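Local coordinates for amine oxidase domain-containing protein (Pyrococcus furiosus, PDB 3NRN) that is of unknown function but binds AMP in a Rossmann-type nucleotide pocket and may be an oxidoreductase of the flavin-containing amine oxidase family, at residues A[8-13]-A[390-395]; A[15-20]-A[70-75]; A[375-380]-A[397-402]. All blocks are in the same frame, centred on the assembly; numbering follows the deposited sequence.

How the contacts relate
Helix 10-21 serves contacts 1 and 2, and helix 388-402 contacts 1 and 3. Contact 1 is wholly buried beside the AMP phosphate and is a sparse meeting of Ile392 with Gly11 and Leu10. Contact 2, farther along helix 10-21 and away from the nucleotide, joins larger hydrophobic side chains and begins to reach the surface at Ile71. Contact 3 seats helix 388-402 on an edge strand of the parallel sheet and, unlike the apolar first two, ends in a polar group: exposed Lys402 packs its chain on leucine while its amine bonds to a backbone carbonyl beside the strand. Val377 CG2, 3.6 Å from Gly11 C, and Leu400, packed on Phe18, tie the three together.

Contact 1. Residues A[8-13]-A[390-395]; sequences AGLGGL and DGIALG. With AMP (adenosine monophosphate), chain B.
Gly11 and Ile392 bring the two helices together, their CA atoms 6.1 Å apart. Residues 8-13 run from a loop into the start of helix 10-21: Gly9 is the N-cap, and its O accepts the Leu13 N bond that closes the first turn. Residues 390-395 are helical throughout. From them Ile392 reaches across with one methyl, CG2, which rests on Gly11 CA at 3.8 Å. That branch stands anti to the backbone N, while CG1 (chi1 -71°) turns aside to pack on Gly378 and Asp379. Leu10 CD2 meets CG2 more loosely, at 4.4 Å, and the Leu10 side chain also packs on Val191 and Leu195 of helix 188-200. Gly7, Gly9 and Gly12 fit the GxGxxG pattern of Rossmann-type nucleotide folds, consistent with AMP lying at this turn: Gly9 CA is 3.7 Å from AMP O5', and a beta carbon on Gly9 would clash with AMP O1P. Ala8 N is hydrogen-bonded to Glu30, which also binds AMP. The chemistry is thus divided: bare glycine backbone lets the phosphate approach a helix N-terminus, whose dipole would probably favour it, while purely apolar contact backs the same turn from helix 388-402.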
loop_
_atom_site.group_PDB
_atom_site.type_symbol
_atom_site.label_atom_id
_atom_site.label_comp_id
_atom_site.label_asym_id
_atom_site.label_seq_id
_atom_site.Cartn_x
_atom_site.Cartn_y
_atom_site.Cartn_z
ATOM N N ALA A 8 12.055 3.977 -9.040
ATOM C CA ALA A 8 12.522 3.007 -8.056
ATOM C C ALA A 8 11.639 2.932 -6.811
ATOM O O ALA A 8 12.110 3.085 -5.678
ATOM C CB ALA A 8 13.949 3.313 -7.661
ATOM N N GLY A 9 10.352 2.706 -7.029
ATOM C CA GLY A 9 9.442 2.571 -5.910
ATOM C C GLY A 9 9.364 1.090 -5.583
ATOM O O GLY A 9 10.069 0.277 -6.195
ATOM N N LEU A 10 8.512 0.728 -4.626
ATOM C CA LEU A 10 8.367 -0.670 -4.244
ATOM C C LEU A 10 8.041 -1.561 -5.445
ATOM O O LEU A 10 8.717 -2.566 -5.682
ATOM C CB LEU A 10 7.282 -0.816 -3.176
ATOM C CG LEU A 10 7.088 -2.261 -2.704
ATOM C CD1 LEU A 10 8.380 -2.766 -2.049
ATOM C CD2 LEU A 10 5.913 -2.328 -1.726
ATOM N N GLY A 11 7.006 -1.197 -6.204
ATOM C CA GLY A 11 6.648 -1.990 -7.363
ATOM C C GLY A 11 7.805 -2.156 -8.349
ATOM O O GLY A 11 8.089 -3.264 -8.805
ATOM N N GLY A 12 8.471 -1.053 -8.684
ATOM C CA GLY A 12 9.583 -1.119 -9.623
ATOM C C GLY A 12 10.724 -2.000 -9.126
ATOM O O GLY A 12 11.259 -2.814 -9.877
ATOM N N LEU A 13 11.104 -1.827 -7.860
ATOM C CA LEU A 13 12.189 -2.609 -7.265
ATOM C C LEU A 13 11.832 -4.095 -7.128
ATOM O O LEU A 13 12.699 -4.956 -7.267
ATOM C CB LEU A 13 12.574 -2.015 -5.904
ATOM C CG LEU A 13 13.155 -0.594 -6.009
ATOM C CD1 LEU A 13 13.319 0.018 -4.621
ATOM C CD2 LEU A 13 14.490 -0.649 -6.752
ATOM N N ASP A 390 0.370 -4.906 -0.301
ATOM C CA ASP A 390 0.145 -6.290 -0.684
ATOM C C ASP A 390 -0.522 -6.200 -2.061
ATOM O O ASP A 390 -0.301 -7.042 -2.931
ATOM C CB ASP A 390 -0.757 -7.010 0.329
ATOM C CG ASP A 390 0.040 -7.655 1.466
ATOM O OD1 ASP A 390 0.891 -8.527 1.188
ATOM O OD2 ASP A 390 -0.185 -7.291 2.633
ATOM N N GLY A 391 -1.327 -5.154 -2.251
ATOM C CA GLY A 391 -1.985 -4.943 -3.531
ATOM C C GLY A 391 -0.942 -4.650 -4.598
ATOM O O GLY A 391 -1.061 -5.085 -5.750
ATOM N N ILE A 392 0.090 -3.905 -4.222
ATOM C CA ILE A 392 1.159 -3.583 -5.153
ATOM C C ILE A 392 1.861 -4.873 -5.580
ATOM O O ILE A 392 2.094 -5.097 -6.769
ATOM C CB ILE A 392 2.181 -2.621 -4.507
ATOM C CG1 ILE A 392 1.545 -1.235 -4.347
ATOM C CG2 ILE A 392 3.458 -2.554 -5.352
ATOM C CD1 ILE A 392 2.457 -0.199 -3.716
ATOM N N ALA A 393 2.188 -5.718 -4.602
ATOM C CA ALA A 393 2.855 -6.993 -4.865
ATOM C C ALA A 393 1.991 -7.889 -5.753
ATOM O O ALA A 393 2.495 -8.580 -6.636
ATOM C CB ALA A 393 3.163 -7.699 -3.553
ATOM N N LEU A 394 0.685 -7.878 -5.509
ATOM C CA LEU A 394 -0.251 -8.674 -6.295
ATOM C C LEU A 394 -0.212 -8.209 -7.753
ATOM O O LEU A 394 -0.325 -9.007 -8.672
ATOM C CB LEU A 394 -1.668 -8.508 -5.740
ATOM C CG LEU A 394 -2.807 -9.235 -6.455
ATOM C CD1 LEU A 394 -2.599 -10.740 -6.387
ATOM C CD2 LEU A 394 -4.122 -8.853 -5.801
ATOM N N GLY A 395 -0.047 -6.904 -7.949
ATOM C CA GLY A 395 0.013 -6.352 -9.291
ATOM C C GLY A 395 1.284 -6.769 -10.002
ATOM O O GLY A 395 1.283 -7.023 -11.206
HETATM P P AMP B . 6.338 5.305 -5.764
HETATM O O1P AMP B . 5.972 4.150 -6.675
HETATM O O2P AMP B . 5.382 6.468 -6.017
HETATM O O3P AMP B . 6.585 4.925 -4.359
HETATM O "O5'" AMP B . 7.706 5.743 -6.467
HETATM C "C5'" AMP B . 7.752 5.882 -7.892
HETATM C "C4'" AMP B . 9.178 6.356 -8.137
HETATM O "O4'" AMP B . 9.328 6.927 -9.440
HETATM C "C3'" AMP B . 9.673 7.402 -7.150
HETATM O "O3'" AMP B . 10.888 6.836 -6.617
HETATM C "C2'" AMP B . 9.921 8.633 -8.047
HETATM O "O2'" AMP B . 10.998 9.505 -7.649
HETATM C "C1'" AMP B . 10.260 7.955 -9.362
HETATM N N9 AMP B . 9.929 8.729 -10.575
HETATM C C8 AMP B . 8.826 9.489 -10.802
HETATM N N7 AMP B . 8.853 9.966 -12.074
HETATM C C5 AMP B . 9.932 9.447 -12.676
HETATM C C6 AMP B . 10.522 9.573 -14.016
HETATM N N6 AMP B . 9.895 10.361 -14.932
HETATM N N1 AMP B . 11.662 8.878 -14.247
HETATM C C2 AMP B . 12.227 8.063 -13.290
HETATM N N3 AMP B . 11.774 7.942 -12.016
HETATM C C4 AMP B . 10.647 8.619 -11.689
#

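Contact 2. Residues A[15-20]-A[70-75]; sequences AGAFLA and RILGAK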
loop_
_atom_site.group_PDB
_atom_site.type_symbol
_atom_site.label_atom_id
_atom_site.label_comp_id
_atom_site.label_asym_id
_atom_site.label_seq_id
_atom_site.Cartn_x
_atom_site.Cartn_y
_atom_site.Cartn_z
ATOM N N ALA A 15 9.775 -5.786 -9.164
ATOM C CA ALA A 15 9.854 -6.319 -10.518
ATOM C C ALA A 15 11.306 -6.464 -10.969
ATOM O O ALA A 15 11.685 -7.485 -11.546
ATOM C CB ALA A 15 9.100 -5.416 -11.470
ATOM N N GLY A 16 12.111 -5.437 -10.703
ATOM C CA GLY A 16 13.511 -5.470 -11.089
ATOM C C GLY A 16 14.258 -6.603 -10.408
ATOM O O GLY A 16 15.091 -7.281 -11.015
ATOM N N ALA A 17 13.962 -6.812 -9.136
ATOM C CA ALA A 17 14.607 -7.865 -8.383
ATOM C C ALA A 17 14.203 -9.238 -8.921
ATOM O O ALA A 17 15.054 -10.101 -9.135
ATOM C CB ALA A 17 14.237 -7.748 -6.917
ATOM N N PHE A 18 12.907 -9.441 -9.147
ATOM C CA PHE A 18 12.429 -10.733 -9.640
ATOM C C PHE A 18 13.054 -11.089 -10.981
ATOM O O PHE A 18 13.517 -12.217 -11.188
ATOM C CB PHE A 18 10.901 -10.735 -9.792
ATOM C CG PHE A 18 10.333 -12.078 -10.182
ATOM C CD1 PHE A 18 9.962 -13.001 -9.208
ATOM C CD2 PHE A 18 10.198 -12.432 -11.525
ATOM C CE1 PHE A 18 9.462 -14.266 -9.569
ATOM C CE2 PHE A 18 9.701 -13.693 -11.901
ATOM C CZ PHE A 18 9.333 -14.611 -10.916
ATOM N N LEU A 19 13.063 -10.120 -11.889
ATOM C CA LEU A 19 13.604 -10.327 -13.222
ATOM C C LEU A 19 15.124 -10.470 -13.238
ATOM O O LEU A 19 15.665 -11.253 -14.019
ATOM C CB LEU A 19 13.159 -9.185 -14.140
ATOM C CG LEU A 19 11.647 -9.129 -14.397
ATOM C CD1 LEU A 19 11.291 -7.872 -15.176
ATOM C CD2 LEU A 19 11.205 -10.378 -15.166
ATOM N N ALA A 20 15.815 -9.725 -12.381
ATOM C CA ALA A 20 17.275 -9.815 -12.324
ATOM C C ALA A 20 17.647 -11.209 -11.829
ATOM O O ALA A 20 18.581 -11.836 -12.332
ATOM C CB ALA A 20 17.832 -8.767 -11.388
ATOM N N ARG A 70 10.021 -13.472 0.101
ATOM C CA ARG A 70 10.624 -14.755 0.415
ATOM C C ARG A 70 11.238 -15.416 -0.817
ATOM O O ARG A 70 12.395 -15.822 -0.787
ATOM C CB ARG A 70 9.608 -15.712 1.054
ATOM C CG ARG A 70 10.229 -17.064 1.450
ATOM C CD ARG A 70 9.259 -17.957 2.216
ATOM N NE ARG A 70 8.763 -17.295 3.422
ATOM C CZ ARG A 70 7.935 -17.852 4.301
ATOM N NH1 ARG A 70 7.503 -19.094 4.123
ATOM N NH2 ARG A 70 7.534 -17.160 5.359
ATOM N N ILE A 71 10.484 -15.512 -1.908
ATOM C CA ILE A 71 11.014 -16.167 -3.100
ATOM C C ILE A 71 12.152 -15.396 -3.763
ATOM O O ILE A 71 12.931 -15.971 -4.520
ATOM C CB ILE A 71 9.892 -16.470 -4.135
ATOM C CG1 ILE A 71 9.308 -15.177 -4.706
ATOM C CG2 ILE A 71 8.784 -17.276 -3.458
ATOM C CD1 ILE A 71 8.374 -15.407 -5.869
ATOM N N LEU A 72 12.260 -14.100 -3.473
ATOM C CA LEU A 72 13.340 -13.296 -4.038
ATOM C C LEU A 72 14.630 -13.491 -3.253
ATOM O O LEU A 72 15.715 -13.132 -3.717
ATOM C CB LEU A 72 12.982 -11.815 -4.019
ATOM C CG LEU A 72 11.911 -11.392 -5.021
ATOM C CD1 LEU A 72 11.626 -9.916 -4.852
ATOM C CD2 LEU A 72 12.378 -11.701 -6.432
ATOM N N GLY A 73 14.505 -14.059 -2.059
ATOM C CA GLY A 73 15.673 -14.272 -1.229
ATOM C C GLY A 73 15.917 -13.087 -0.318
ATOM O O GLY A 73 17.005 -12.922 0.238
ATOM N N ALA A 74 14.905 -12.244 -0.167
ATOM C CA ALA A 74 15.035 -11.082 0.699
ATOM C C ALA A 74 15.004 -11.548 2.145
ATOM O O ALA A 74 14.240 -12.446 2.500
ATOM C CB ALA A 74 13.903 -10.101 0.441
ATOM N N LYS A 75 15.857 -10.956 2.970
ATOM C CA LYS A 75 15.899 -11.301 4.381
ATOM C C LYS A 75 15.261 -10.130 5.112
ATOM O O LYS A 75 15.919 -9.134 5.400
ATOM C CB LYS A 75 17.343 -11.498 4.850
ATOM C CG LYS A 75 18.090 -12.637 4.153
ATOM C CD LYS A 75 17.344 -13.966 4.253
ATOM C CE LYS A 75 17.089 -14.381 5.700
ATOM N NZ LYS A 75 18.350 -14.587 6.466
#
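Leu72 lays one methyl over the backbone of Phe18 and the other beside Ala17. Its CD2 comes to 3.4 Å from Phe18 CA, a snug fit, and lies 3.8 Å from Phe18 CB. CD1, the second arm of the fork, meets Ala17 CB at 4.0 Å. The small alanine leaves the leucine room to come this close to the helix. The side chains of Phe18 and Leu72 run roughly at right angles. Phe18 has its CG anti to the backbone N (chi1 -175°), which carries the ring past Leu72 to Ile71; there Ile71 CD1 touches the ring edge, 4.0 Å from Phe18 CE1. Ile71 CG1 sits between its own backbone N and carbonyl carbon (chi1 67°), and from there the extended chain delivers CD1 to the ring.

A Schellman motif follows: Gly73, the first residue to leave helical angles, has positive phi, and its N bonds back to Arg70 O at 3.0 Å. Around the contact, Leu195 of helix 188-200 packs on both Ala17 and Leu72, and Phe408 on Ile71. Apart from the backbone of Ala17 and Phe18 beneath Leu72 CD2, the groups that meet are hydrocarbon, so the join depends mainly on shape and on exclusion of water, and Ile71, partly exposed, is where it nears solvent.

Contact 3. Residues A[375-380]-A[397-402]; sequences LVVGDG and MKALEK
Leu375 divides its two methyls between Ala399 and Lys402. CD1 comes to Ala399, 3.8 Å from its CB and 3.7 Å from its O, so it meets both the side chain and the carbonyl of one helical residue. CD2 lies against the end of Lys402, 3.8 Å from Lys402 CD and 3.3 Å from Lys402 NZ. The remaining touch is Val377 CG1, which reaches Ala399 CB at 4.0 Å. That single alanine methyl is therefore shared between two residues of the 375-380 segment.

Lys402 sends its CG anti to the backbone N (chi1 -176°) and stays extended to the tip, which carries its hydrocarbon chain obliquely across the Leu375 side chain. Its ammonium is not held by leucine: NZ is hydrogen-bonded to Leu371 O, with a weak second bond to Asn372 OD1, just before the strand. The lysine thus gives carbon to the leucine and ties the last turn of the helix back to the approach of the strand. An alanine in place of Leu375 would remove both methyls and would probably leave a gap over Ala399, with the lysine chain freer to shift though still tied at NZ.

One shell out, backbone hydrogen bonds join Leu375 with Ala235 and Ser237, and Val377 with Ser237, fixing the strand beside strand 234-237. Beyond Val377 the chain turns at Gly378, and Asp379 forms salt bridges to Arg38 and Arg382, close to the AMP site. Strand 374-376 lies at one edge of the five-stranded parallel sheet of the Rossmann-type fold, and helix 388-402 packs back on it through Ala399; on another side of that helix Leu400 packs on Leu19 of helix 10-21, while Met397, a selenomethionine, packs on His67 and Leu68 of helix 64-72.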
loop_
_atom_site.group_PDB
_atom_site.type_symbol
_atom_site.label_atom_id
_atom_site.label_comp_id
_atom_site.label_asym_id
_atom_site.label_seq_id
_atom_site.Cartn_x
_atom_site.Cartn_y
_atom_site.Cartn_z
ATOM N N LEU A 375 4.447 -2.148 -19.168
ATOM C CA LEU A 375 3.434 -2.457 -18.165
ATOM C C LEU A 375 3.591 -1.527 -16.979
ATOM O O LEU A 375 4.665 -0.983 -16.738
ATOM C CB LEU A 375 3.551 -3.907 -17.686
ATOM C CG LEU A 375 3.362 -5.020 -18.716
ATOM C CD1 LEU A 375 3.374 -6.358 -17.989
ATOM C CD2 LEU A 375 2.043 -4.830 -19.479
ATOM N N VAL A 376 2.512 -1.357 -16.234
ATOM C CA VAL A 376 2.511 -0.481 -15.070
ATOM C C VAL A 376 2.407 -1.282 -13.774
ATOM O O VAL A 376 1.597 -2.204 -13.677
ATOM C CB VAL A 376 1.308 0.506 -15.146
ATOM C CG1 VAL A 376 1.158 1.283 -13.831
ATOM C CG2 VAL A 376 1.502 1.465 -16.304
ATOM N N VAL A 377 3.242 -0.953 -12.791
ATOM C CA VAL A 377 3.171 -1.612 -11.485
ATOM C C VAL A 377 3.225 -0.512 -10.441
ATOM O O VAL A 377 3.612 0.620 -10.760
ATOM C CB VAL A 377 4.334 -2.623 -11.230
ATOM C CG1 VAL A 377 4.301 -3.728 -12.278
ATOM C CG2 VAL A 377 5.690 -1.903 -11.225
ATOM N N GLY A 378 2.856 -0.844 -9.202
ATOM C CA GLY A 378 2.841 0.144 -8.138
ATOM C C GLY A 378 1.395 0.471 -7.780
ATOM O O GLY A 378 0.481 -0.272 -8.148
ATOM N N ASP A 379 1.179 1.568 -7.062
ATOM C CA ASP A 379 -0.169 1.980 -6.662
ATOM C C ASP A 379 -1.115 2.175 -7.842
ATOM O O ASP A 379 -2.328 2.256 -7.665
ATOM C CB ASP A 379 -0.120 3.284 -5.859
ATOM C CG ASP A 379 -0.338 3.063 -4.379
ATOM O OD1 ASP A 379 -1.349 2.425 -4.021
ATOM O OD2 ASP A 379 0.494 3.531 -3.573
ATOM N N GLY A 380 -0.554 2.269 -9.043
ATOM C CA GLY A 380 -1.379 2.454 -10.220
ATOM C C GLY A 380 -1.964 1.146 -10.707
ATOM O O GLY A 380 -2.728 1.117 -11.671
HETATM N N MSE A 397 2.887 -9.518 -9.475
HETATM C CA MSE A 397 2.728 -10.923 -9.827
HETATM C C MSE A 397 1.954 -11.039 -11.138
HETATM O O MSE A 397 2.332 -11.813 -12.013
HETATM C CB MSE A 397 1.972 -11.694 -8.736
HETATM C CG MSE A 397 2.617 -11.725 -7.350
HETATM SE SE MSE A 397 1.611 -12.721 -6.171
HETATM C CE MSE A 397 2.902 -13.422 -5.203
ATOM N N LYS A 398 0.880 -10.262 -11.269
ATOM C CA LYS A 398 0.050 -10.298 -12.474
ATOM C C LYS A 398 0.816 -9.818 -13.698
ATOM O O LYS A 398 0.685 -10.385 -14.781
ATOM C CB LYS A 398 -1.206 -9.437 -12.284
ATOM C CG LYS A 398 -2.018 -9.780 -11.052
ATOM C CD LYS A 398 -2.767 -11.089 -11.203
ATOM C CE LYS A 398 -3.933 -10.957 -12.176
ATOM N NZ LYS A 398 -4.718 -12.220 -12.261
ATOM N N ALA A 399 1.604 -8.761 -13.536
ATOM C CA ALA A 399 2.384 -8.243 -14.652
ATOM C C ALA A 399 3.346 -9.336 -15.103
ATOM O O ALA A 399 3.456 -9.622 -16.295
ATOM C CB ALA A 399 3.161 -6.994 -14.234
ATOM N N LEU A 400 4.035 -9.952 -14.145
ATOM C CA LEU A 400 4.981 -11.017 -14.460
ATOM C C LEU A 400 4.301 -12.180 -15.195
ATOM O O LEU A 400 4.874 -12.750 -16.125
ATOM C CB LEU A 400 5.657 -11.520 -13.180
ATOM C CG LEU A 400 6.472 -10.491 -12.389
ATOM C CD1 LEU A 400 7.035 -11.139 -11.119
ATOM C CD2 LEU A 400 7.608 -9.952 -13.262
ATOM N N GLU A 401 3.085 -12.533 -14.784
ATOM C CA GLU A 401 2.366 -13.616 -15.450
ATOM C C GLU A 401 1.964 -13.177 -16.860
ATOM O O GLU A 401 2.060 -13.953 -17.812
ATOM C CB GLU A 401 1.105 -14.009 -14.674
ATOM C CG GLU A 401 1.358 -14.566 -13.279
ATOM C CD GLU A 401 0.347 -15.628 -12.886
ATOM O OE1 GLU A 401 -0.855 -15.445 -13.186
ATOM O OE2 GLU A 401 0.754 -16.643 -12.274
ATOM N N LYS A 402 1.507 -11.932 -16.990
ATOM C CA LYS A 402 1.107 -11.416 -18.294
ATOM C C LYS A 402 2.293 -11.463 -19.251
ATOM O O LYS A 402 2.127 -11.632 -20.457
ATOM C CB LYS A 402 0.603 -9.976 -18.189
ATOM C CG LYS A 402 0.082 -9.437 -19.510
ATOM C CD LYS A 402 -0.205 -7.944 -19.455
ATOM C CE LYS A 402 -0.602 -7.418 -20.826
ATOM N NZ LYS A 402 -0.763 -5.938 -20.821
#